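Local coordinates for sefir domain protein (PDB 5Y8E) that probably acts in bacterial signalling through a SEFIR domain, a member of the STIR clan that can associate with other SEFIR domains, at residues A[65-70]-A[111-116]; A[90-95]-A[117-122]; A[101-106]-A[124-129]. All blocks are in the same frame, centred on the assembly; numbering follows the deposited sequence. Where two conformers were deposited one is given.

Interaction 1: residues A[65-70]-A[111-116]; sequences CDKDYC and EYFLPD
Cys65, Lys67 and Cys70 pack against Phe113, Leu114 and Pro115 where the parallel strand 60-65 of the SEFIR domain runs into the helix 67-75. The tight part is buried. Cys65 CB is pressed against a backbone carbonyl, 3.0 Å from Phe113 O. Cys65 SG lies 3.9 Å from Pro115 CD, on the proline ring. Pro115 CG in turn lies at the edge of the Tyr69 ring. Cys70 also faces the 111-116 backbone, but its sulfur was modelled in two positions, so its exact contacts are doubtful. The helix start beside this core is capped. Asp66 is the N-cap residue, and Tyr69 N gives a 3.1 Å bond to Asp66 OD1, met from above the carboxylate plane. Asp66 OD2 has a second partner in Ser11.

The looser side is the exposed chain of Lys67. Its CB lies over one face of the Phe113 ring, 4.0 Å from the centroid, as a CH-pi contact. NZ goes on to a salt bridge with Glu108, so the aliphatic part covers the ring and the charge is paired beyond it. Between the two, the chain bends at chi3 (-101°), which brings Lys67 CE back to Phe113 CE1 at 3.8 Å.

Interaction 2: residues A[90-95]-A[117-122]; sequences NIYNNT and FFKSRF
Tyr92 reaches from the short helix 89-93 into the loop 117-122, and its ring carries most of the contact. Its CB meets the edge of the Phe117 ring, 4.0 Å from CE1. With CG anti to the backbone N (chi1 -175°), the ring extends from the helix toward the loop. The CD1 and CE1 edge lies over the Phe118 ring, and Tyr92 CD1 is 3.6 Å from Phe118 CE2. The two rings form an offset stack, with centroids 4.4 Å apart and planes at 16°. At the other ring edge, Tyr92 CE2 lies 3.8 Å from Phe117 O, which approaches obliquely. The CZ atom comes near Phe118 CA. At the tip, OH accepts a bent bond of 3.2 Å from Lys119 N, with an angle of 136°. Phe100 stacks with Tyr92 as well.

Toward solvent, Asn93 OD1 takes a 3.0 Å bond from Lys119 NZ, which comes from above the carbonyl plane. A water donates to the same OD1 and to Phe117 O, bridging helix and loop. The contact therefore joins a buried aromatic stack to an exposed polar border. Two helix acceptors, Tyr92 OH and Asn93 OD1, take up the backbone N-H and the ammonium group of the same loop lysine.

Interaction 3: residues A[101-106]-A[124-129]; sequences IPISLG and LGWNYE
Ile103 and Leu105 pack beside Trp126 along the parallel pairing of strands 100-108 and 124-125, at one side of the SEFIR domain sheet. Ile103 CG2 lies 3.8 Å from Trp126 CE3, and the two side chains run the same way. Leu105 CD2 meets Trp126 CB at 3.7 Å. The indole has its CG anti to the backbone N (chi1 -163°), which sets it alongside these two aliphatic chains. Trp18 of the helix 13-29 meets it edge-to-face. Leu124 shares the sheet face of Ile103 and packs on Leu138 of the helix 131-143.

Further out, Tyr128 comes across Leu105 at about a right angle. Its OH reaches Leu105 CB at 3.5 Å, and one face of its ring lies over Trp126 CD1. Tyr128 lies at the outer, more exposed border of this group.

The backbones are joined by three bonds. Leu124 N donates to Pro102 O at 2.7 Å. Ser104 N donates to Leu124 O at 2.8 Å. Ile103 CA adds a CA-H...O contact to Leu124 O. Beyond the last bridge the strands part. There a water accepts from Gly106 N and donates to Ser104 O; its approach to Trp126 O is very short and doubtful. Ser104 O also takes the third backbone bond, from Trp126 N at 3.0 Å, in the carbonyl plane.

Overall arrangement
The three contacts interleave along the chain: 65-70, 90-95 and 101-106 come first, then 111-116, 117-122 and 124-129 in the same order. The second half is thus one nearly continuous run laid along three earlier parts of the SEFIR domain. Interactions 1 and 3 have centres 10 Å apart and share the sheet, where Cys65 bonds to the backbone of Ile103 and Leu105. Interaction 2 lies about 13 Å from interaction 1 and 18 Å from interaction 3, centre to centre. Arg121 links it to interaction 1 through Pro115 O. Pro102 of interaction 3 touches Phe118 and Phe122 of interaction 2. Interactions 1 and 2 pack the connection between strands 100-108 and 124-125 against helices 67-75 and 89-93, and interaction 3 pairs the strands.

Interaction 1: residues A[65-70]-A[111-116]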
loop_
_atom_site.group_PDB
_atom_site.type_symbol
_atom_site.label_atom_id
_atom_site.label_comp_id
_atom_site.label_asym_id
_atom_site.label_seq_id
_atom_site.Cartn_x
_atom_site.Cartn_y
_atom_site.Cartn_z
ATOM N N CYS A 65 -4.940 3.181 2.243
ATOM C CA CYS A 65 -6.123 2.909 3.032
ATOM C C CYS A 65 -7.035 4.114 3.138
ATOM O O CYS A 65 -7.023 4.826 4.144
ATOM C CB CYS A 65 -5.709 2.435 4.416
ATOM S SG CYS A 65 -4.909 0.818 4.424
ATOM N N ASP A 66 -7.819 4.357 2.094
ATOM C CA ASP A 66 -8.951 5.257 2.241
ATOM C C ASP A 66 -10.137 4.450 2.766
ATOM O O ASP A 66 -10.030 3.229 2.948
ATOM C CB ASP A 66 -9.264 6.015 0.938
ATOM C CG ASP A 66 -9.628 5.097 -0.229
ATOM O OD1 ASP A 66 -9.384 3.868 -0.169
ATOM O OD2 ASP A 66 -10.147 5.627 -1.234
ATOM N N LYS A 67 -11.252 5.121 3.030
ATOM C CA LYS A 67 -12.416 4.446 3.604
ATOM C C LYS A 67 -12.888 3.306 2.704
ATOM O O LYS A 67 -13.216 2.215 3.180
ATOM C CB LYS A 67 -13.549 5.445 3.840
ATOM C CG LYS A 67 -14.849 4.808 4.301
ATOM C CD LYS A 67 -15.843 5.855 4.770
ATOM C CE LYS A 67 -15.862 5.932 6.292
ATOM N NZ LYS A 67 -16.656 7.088 6.813
ATOM N N ASP A 68 -12.894 3.565 1.400
ATOM C CA ASP A 68 -13.363 2.593 0.419
ATOM C C ASP A 68 -12.547 1.306 0.450
ATOM O O ASP A 68 -13.106 0.208 0.466
ATOM C CB ASP A 68 -13.321 3.202 -0.984
ATOM C CG ASP A 68 -13.844 2.256 -2.048
ATOM O OD1 ASP A 68 -15.059 1.960 -2.030
ATOM O OD2 ASP A 68 -13.042 1.816 -2.903
ATOM N N TYR A 69 -11.226 1.440 0.455
ATOM C CA TYR A 69 -10.350 0.275 0.437
ATOM C C TYR A 69 -10.620 -0.577 1.665
ATOM O O TYR A 69 -10.767 -1.792 1.579
ATOM C CB TYR A 69 -8.889 0.726 0.433
ATOM C CG TYR A 69 -7.883 -0.382 0.202
ATOM C CD1 TYR A 69 -7.459 -1.191 1.249
ATOM C CD2 TYR A 69 -7.346 -0.607 -1.061
ATOM C CE1 TYR A 69 -6.534 -2.200 1.047
ATOM C CE2 TYR A 69 -6.415 -1.616 -1.277
ATOM C CZ TYR A 69 -6.017 -2.405 -0.217
ATOM O OH TYR A 69 -5.095 -3.405 -0.415
ATOM N N CYS A 70 -10.707 0.081 2.812
ATOM C CA CYS A 70 -10.878 -0.585 4.104
ATOM C C CYS A 70 -12.212 -1.320 4.194
ATOM O O CYS A 70 -12.289 -2.458 4.660
ATOM C CB CYS A 70 -10.772 0.456 5.229
ATOM S SG CYS A 70 -10.825 -0.191 6.925
ATOM N N GLU A 111 -9.872 6.298 14.854
ATOM C CA GLU A 111 -8.903 5.301 14.398
ATOM C C GLU A 111 -8.630 5.372 12.911
ATOM O O GLU A 111 -9.498 5.756 12.125
ATOM C CB GLU A 111 -9.371 3.890 14.742
ATOM C CG GLU A 111 -9.573 3.657 16.220
ATOM C CD GLU A 111 -10.857 2.914 16.501
ATOM O OE1 GLU A 111 -11.080 1.859 15.866
ATOM O OE2 GLU A 111 -11.651 3.389 17.346
ATOM N N TYR A 112 -7.416 4.977 12.539
ATOM C CA TYR A 112 -7.004 4.912 11.143
ATOM C C TYR A 112 -7.827 3.923 10.334
ATOM O O TYR A 112 -8.256 2.879 10.839
ATOM C CB TYR A 112 -5.528 4.520 11.050
ATOM C CG TYR A 112 -4.582 5.606 11.499
ATOM C CD1 TYR A 112 -4.897 6.943 11.310
ATOM C CD2 TYR A 112 -3.377 5.292 12.117
ATOM C CE1 TYR A 112 -4.046 7.935 11.717
ATOM C CE2 TYR A 112 -2.514 6.279 12.527
ATOM C CZ TYR A 112 -2.856 7.600 12.324
ATOM O OH TYR A 112 -2.008 8.606 12.731
ATOM N N PHE A 113 -8.050 4.268 9.071
ATOM C CA PHE A 113 -8.587 3.315 8.122
ATOM C C PHE A 113 -7.522 2.257 7.913
ATOM O O PHE A 113 -6.486 2.507 7.301
ATOM C CB PHE A 113 -8.948 4.002 6.808
ATOM C CG PHE A 113 -10.095 4.966 6.932
ATOM C CD1 PHE A 113 -11.296 4.565 7.497
ATOM C CD2 PHE A 113 -9.963 6.276 6.495
ATOM C CE1 PHE A 113 -12.350 5.450 7.615
ATOM C CE2 PHE A 113 -11.012 7.165 6.611
ATOM C CZ PHE A 113 -12.205 6.752 7.174
ATOM N N LEU A 114 -7.774 1.099 8.504
ATOM C CA LEU A 114 -6.896 -0.053 8.399
ATOM C C LEU A 114 -7.816 -1.260 8.336
ATOM O O LEU A 114 -8.768 -1.349 9.116
ATOM C CB LEU A 114 -6.000 -0.138 9.636
ATOM C CG LEU A 114 -4.594 -0.723 9.517
ATOM C CD1 LEU A 114 -3.842 -0.027 8.407
ATOM C CD2 LEU A 114 -3.851 -0.560 10.823
ATOM N N PRO A 115 -7.556 -2.185 7.397
ATOM C CA PRO A 115 -8.418 -3.373 7.352
ATOM C C PRO A 115 -8.339 -4.150 8.663
ATOM O O PRO A 115 -7.282 -4.120 9.300
ATOM C CB PRO A 115 -7.818 -4.186 6.204
ATOM C CG PRO A 115 -7.215 -3.153 5.306
ATOM C CD PRO A 115 -6.629 -2.132 6.253
ATOM N N ASP A 116 -9.436 -4.807 9.050
ATOM C CA ASP A 116 -9.559 -5.499 10.340
ATOM C C ASP A 116 -8.457 -6.523 10.582
ATOM O O ASP A 116 -8.029 -6.742 11.722
ATOM C CB ASP A 116 -10.896 -6.247 10.424
ATOM C CG ASP A 116 -12.093 -5.325 10.522
ATOM O OD1 ASP A 116 -11.958 -4.211 11.077
ATOM O OD2 ASP A 116 -13.179 -5.729 10.050
#

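Interaction 2: residues A[90-95]-A[117-122]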
loop_
_atom_site.group_PDB
_atom_site.type_symbol
_atom_site.label_atom_id
_atom_site.label_comp_id
_atom_site.label_asym_id
_atom_site.label_seq_id
_atom_site.Cartn_x
_atom_site.Cartn_y
_atom_site.Cartn_z
ATOM N N ASN A 90 -5.726 -13.812 3.237
ATOM C CA ASN A 90 -4.813 -14.856 2.780
ATOM C C ASN A 90 -3.512 -14.306 2.198
ATOM O O ASN A 90 -2.430 -14.833 2.467
ATOM C CB ASN A 90 -5.494 -15.763 1.760
ATOM C CG ASN A 90 -4.677 -16.989 1.454
ATOM O OD1 ASN A 90 -4.170 -17.154 0.348
ATOM N ND2 ASN A 90 -4.513 -17.842 2.451
ATOM N N ILE A 91 -3.620 -13.254 1.390
ATOM C CA ILE A 91 -2.435 -12.637 0.812
ATOM C C ILE A 91 -1.600 -11.987 1.913
ATOM O O ILE A 91 -0.382 -12.165 1.964
ATOM C CB ILE A 91 -2.798 -11.609 -0.280
ATOM C CG1 ILE A 91 -3.351 -12.323 -1.515
ATOM C CG2 ILE A 91 -1.580 -10.767 -0.661
ATOM C CD1 ILE A 91 -3.987 -11.385 -2.518
ATOM N N TYR A 92 -2.262 -11.245 2.799
ATOM C CA TYR A 92 -1.583 -10.580 3.908
ATOM C C TYR A 92 -0.834 -11.588 4.774
ATOM O O TYR A 92 0.317 -11.359 5.161
ATOM C CB TYR A 92 -2.603 -9.831 4.774
ATOM C CG TYR A 92 -1.983 -9.018 5.889
ATOM C CD1 TYR A 92 -1.482 -7.749 5.641
ATOM C CD2 TYR A 92 -1.903 -9.518 7.186
ATOM C CE1 TYR A 92 -0.920 -6.994 6.642
ATOM C CE2 TYR A 92 -1.330 -8.769 8.203
ATOM C CZ TYR A 92 -0.844 -7.508 7.919
ATOM O OH TYR A 92 -0.277 -6.735 8.905
ATOM N N ASN A 93 -1.495 -12.702 5.075
ATOM C CA ASN A 93 -0.933 -13.700 5.981
ATOM C C ASN A 93 0.297 -14.381 5.402
ATOM O O ASN A 93 1.215 -14.752 6.139
ATOM C CB ASN A 93 -1.984 -14.754 6.338
ATOM C CG ASN A 93 -3.061 -14.222 7.263
ATOM O OD1 ASN A 93 -2.863 -13.233 7.965
ATOM N ND2 ASN A 93 -4.206 -14.886 7.276
ATOM N N ASN A 94 0.301 -14.552 4.085
ATOM C CA ASN A 94 1.392 -15.232 3.388
ATOM C C ASN A 94 2.527 -14.310 2.979
ATOM O O ASN A 94 3.458 -14.729 2.287
ATOM C CB ASN A 94 0.862 -15.955 2.148
ATOM C CG ASN A 94 0.273 -17.303 2.479
ATOM O OD1 ASN A 94 1.000 -18.269 2.701
ATOM N ND2 ASN A 94 -1.052 -17.376 2.522
ATOM N N THR A 95 2.445 -13.054 3.402
ATOM C CA THR A 95 3.464 -12.066 3.074
ATOM C C THR A 95 4.138 -11.602 4.358
ATOM O O THR A 95 3.467 -11.412 5.377
ATOM C CB THR A 95 2.839 -10.866 2.347
ATOM O OG1 THR A 95 2.151 -11.331 1.174
ATOM C CG2 THR A 95 3.908 -9.860 1.936
ATOM N N PHE A 117 -8.017 -7.160 9.503
ATOM C CA PHE A 117 -7.139 -8.320 9.602
ATOM C C PHE A 117 -5.653 -7.989 9.567
ATOM O O PHE A 117 -4.814 -8.880 9.712
ATOM C CB PHE A 117 -7.486 -9.349 8.523
ATOM C CG PHE A 117 -7.459 -8.805 7.135
ATOM C CD1 PHE A 117 -6.278 -8.779 6.414
ATOM C CD2 PHE A 117 -8.623 -8.342 6.539
ATOM C CE1 PHE A 117 -6.250 -8.279 5.129
ATOM C CE2 PHE A 117 -8.606 -7.846 5.253
ATOM C CZ PHE A 117 -7.417 -7.811 4.545
ATOM N N PHE A 118 -5.332 -6.715 9.373
ATOM C CA PHE A 118 -3.951 -6.271 9.486
ATOM C C PHE A 118 -3.538 -6.440 10.944
ATOM O O PHE A 118 -4.144 -5.847 11.839
ATOM C CB PHE A 118 -3.797 -4.822 9.017
ATOM C CG PHE A 118 -3.708 -4.675 7.518
ATOM C CD1 PHE A 118 -2.994 -3.628 6.954
ATOM C CD2 PHE A 118 -4.340 -5.581 6.673
ATOM C CE1 PHE A 118 -2.898 -3.488 5.577
ATOM C CE2 PHE A 118 -4.254 -5.446 5.290
ATOM C CZ PHE A 118 -3.531 -4.398 4.742
ATOM N N LYS A 119 -2.529 -7.271 11.184
ATOM C CA LYS A 119 -2.191 -7.673 12.549
ATOM C C LYS A 119 -1.556 -6.566 13.378
ATOM O O LYS A 119 -1.957 -6.342 14.519
ATOM C CB LYS A 119 -1.338 -8.941 12.553
ATOM C CG LYS A 119 -2.111 -10.158 12.083
ATOM C CD LYS A 119 -1.193 -11.333 11.844
ATOM C CE LYS A 119 -1.818 -12.322 10.879
ATOM N NZ LYS A 119 -0.774 -12.994 10.052
ATOM N N SER A 120 -0.573 -5.871 12.819
ATOM C CA SER A 120 -0.099 -4.660 13.473
ATOM C C SER A 120 -1.076 -3.531 13.162
ATOM O O SER A 120 -1.625 -3.458 12.059
ATOM C CB SER A 120 1.328 -4.299 13.052
ATOM O OG SER A 120 1.434 -4.126 11.653
ATOM N N ARG A 121 -1.314 -2.671 14.147
ATOM C CA ARG A 121 -2.264 -1.576 13.992
ATOM C C ARG A 121 -1.566 -0.312 13.517
ATOM O O ARG A 121 -2.116 0.788 13.602
ATOM C CB ARG A 121 -2.992 -1.305 15.308
ATOM C CG ARG A 121 -4.169 -2.228 15.571
ATOM C CD ARG A 121 -5.254 -2.047 14.516
ATOM N NE ARG A 121 -5.261 -3.135 13.543
ATOM C CZ ARG A 121 -6.122 -3.224 12.534
ATOM N NH1 ARG A 121 -7.043 -2.285 12.363
ATOM N NH2 ARG A 121 -6.064 -4.251 11.697
ATOM N N PHE A 122 -0.351 -0.474 13.007
ATOM C CA PHE A 122 0.418 0.674 12.566
ATOM C C PHE A 122 0.093 1.047 11.130
ATOM O O PHE A 122 -0.283 0.207 10.305
ATOM C CB PHE A 122 1.920 0.446 12.763
ATOM C CG PHE A 122 2.641 -0.017 11.527
ATOM C CD1 PHE A 122 3.532 0.826 10.878
ATOM C CD2 PHE A 122 2.446 -1.297 11.025
ATOM C CE1 PHE A 122 4.209 0.409 9.744
ATOM C CE2 PHE A 122 3.119 -1.725 9.891
ATOM C CZ PHE A 122 4.005 -0.870 9.249
HETATM O O HOH W 1 -4.889 -11.759 8.905
#

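Interaction 3: residues A[101-106]-A[124-129]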
loop_
_atom_site.group_PDB
_atom_site.type_symbol
_atom_site.label_atom_id
_atom_site.label_comp_id
_atom_site.label_asym_id
_atom_site.label_seq_id
_atom_site.Cartn_x
_atom_site.Cartn_y
_atom_site.Cartn_z
ATOM N N ILE A 101 3.484 -1.094 4.047
ATOM C CA ILE A 101 3.425 0.254 4.607
ATOM C C ILE A 101 2.025 0.807 4.367
ATOM O O ILE A 101 1.727 1.358 3.298
ATOM C CB ILE A 101 4.462 1.195 3.973
ATOM C CG1 ILE A 101 5.872 0.625 4.114
ATOM C CG2 ILE A 101 4.378 2.609 4.593
ATOM C CD1 ILE A 101 6.927 1.424 3.348
ATOM N N PRO A 102 1.141 0.638 5.354
ATOM C CA PRO A 102 -0.220 1.153 5.206
ATOM C C PRO A 102 -0.218 2.665 5.354
ATOM O O PRO A 102 0.427 3.178 6.268
ATOM C CB PRO A 102 -0.965 0.507 6.380
ATOM C CG PRO A 102 -0.117 -0.684 6.774
ATOM C CD PRO A 102 1.285 -0.196 6.557
ATOM N N ILE A 103 -0.904 3.361 4.453
ATOM C CA ILE A 103 -1.074 4.808 4.557
ATOM C C ILE A 103 -2.556 5.084 4.755
ATOM O O ILE A 103 -3.369 4.804 3.867
ATOM C CB ILE A 103 -0.590 5.528 3.286
ATOM C CG1 ILE A 103 0.853 5.136 2.943
ATOM C CG2 ILE A 103 -0.708 7.047 3.449
ATOM C CD1 ILE A 103 1.327 5.677 1.579
ATOM N N SER A 104 -2.917 5.618 5.918
ATOM C CA SER A 104 -4.318 5.919 6.215
ATOM C C SER A 104 -4.693 7.312 5.734
ATOM O O SER A 104 -4.083 8.312 6.136
ATOM C CB SER A 104 -4.605 5.791 7.715
ATOM O OG SER A 104 -5.993 5.921 7.981
ATOM N N LEU A 105 -5.688 7.375 4.857
ATOM C CA LEU A 105 -6.170 8.650 4.347
ATOM C C LEU A 105 -7.408 9.013 5.141
ATOM O O LEU A 105 -8.519 8.630 4.784
ATOM C CB LEU A 105 -6.505 8.548 2.858
ATOM C CG LEU A 105 -5.352 8.084 1.966
ATOM C CD1 LEU A 105 -5.732 8.219 0.498
ATOM C CD2 LEU A 105 -4.089 8.868 2.270
ATOM N N GLY A 106 -7.211 9.720 6.244
ATOM C CA GLY A 106 -8.317 10.057 7.119
ATOM C C GLY A 106 -8.532 9.010 8.195
ATOM O O GLY A 106 -7.751 8.063 8.328
ATOM N N LEU A 124 0.943 4.756 8.408
ATOM C CA LEU A 124 1.314 6.161 8.297
ATOM C C LEU A 124 0.026 6.947 8.169
ATOM O O LEU A 124 -0.681 6.830 7.166
ATOM C CB LEU A 124 2.205 6.394 7.080
ATOM C CG LEU A 124 2.533 7.853 6.728
ATOM C CD1 LEU A 124 3.241 8.511 7.884
ATOM C CD2 LEU A 124 3.388 7.915 5.473
ATOM N N GLY A 125 -0.298 7.721 9.200
ATOM C CA GLY A 125 -1.455 8.594 9.151
ATOM C C GLY A 125 -1.130 9.803 8.296
ATOM O O GLY A 125 -0.373 10.679 8.715
ATOM N N TRP A 126 -1.684 9.849 7.091
ATOM C CA TRP A 126 -1.394 10.949 6.177
ATOM C C TRP A 126 -1.889 12.285 6.722
ATOM O O TRP A 126 -3.046 12.424 7.125
ATOM C CB TRP A 126 -1.994 10.669 4.798
ATOM C CG TRP A 126 -1.423 11.524 3.707
ATOM C CD1 TRP A 126 -2.011 12.609 3.116
ATOM C CD2 TRP A 126 -0.148 11.363 3.075
ATOM N NE1 TRP A 126 -1.173 13.134 2.155
ATOM C CE2 TRP A 126 -0.027 12.383 2.108
ATOM C CE3 TRP A 126 0.901 10.449 3.232
ATOM C CZ2 TRP A 126 1.107 12.514 1.301
ATOM C CZ3 TRP A 126 2.024 10.578 2.429
ATOM C CH2 TRP A 126 2.118 11.603 1.479
ATOM N N ASN A 127 -0.998 13.266 6.758
ATOM C CA ASN A 127 -1.364 14.588 7.244
ATOM C C ASN A 127 -1.506 15.545 6.067
ATOM O O ASN A 127 -0.507 16.029 5.522
ATOM C CB ASN A 127 -0.325 15.100 8.245
ATOM C CG ASN A 127 -0.755 16.392 8.920
ATOM O OD1 ASN A 127 -1.765 16.989 8.546
ATOM N ND2 ASN A 127 0.009 16.830 9.912
ATOM N N TYR A 128 -2.748 15.818 5.682
ATOM C CA TYR A 128 -3.005 16.704 4.548
ATOM C C TYR A 128 -2.587 18.144 4.825
ATOM O O TYR A 128 -2.443 18.936 3.895
ATOM C CB TYR A 128 -4.478 16.652 4.137
ATOM C CG TYR A 128 -4.895 15.347 3.489
ATOM C CD1 TYR A 128 -4.599 15.086 2.154
ATOM C CD2 TYR A 128 -5.593 14.382 4.208
ATOM C CE1 TYR A 128 -4.987 13.902 1.553
ATOM C CE2 TYR A 128 -5.981 13.192 3.617
ATOM C CZ TYR A 128 -5.678 12.959 2.291
ATOM O OH TYR A 128 -6.066 11.781 1.690
ATOM N N GLU A 129 -2.395 18.475 6.100
ATOM C CA GLU A 129 -1.973 19.820 6.497
ATOM C C GLU A 129 -0.456 19.950 6.604
ATOM O O GLU A 129 0.064 21.036 6.857
ATOM C CB GLU A 129 -2.623 20.216 7.823
ATOM C CG GLU A 129 -4.116 19.908 7.890
ATOM C CD GLU A 129 -4.908 20.495 6.725
ATOM O OE1 GLU A 129 -4.655 21.657 6.330
ATOM O OE2 GLU A 129 -5.796 19.788 6.204
HETATM O O HOH W 2 -5.128 11.031 7.408
#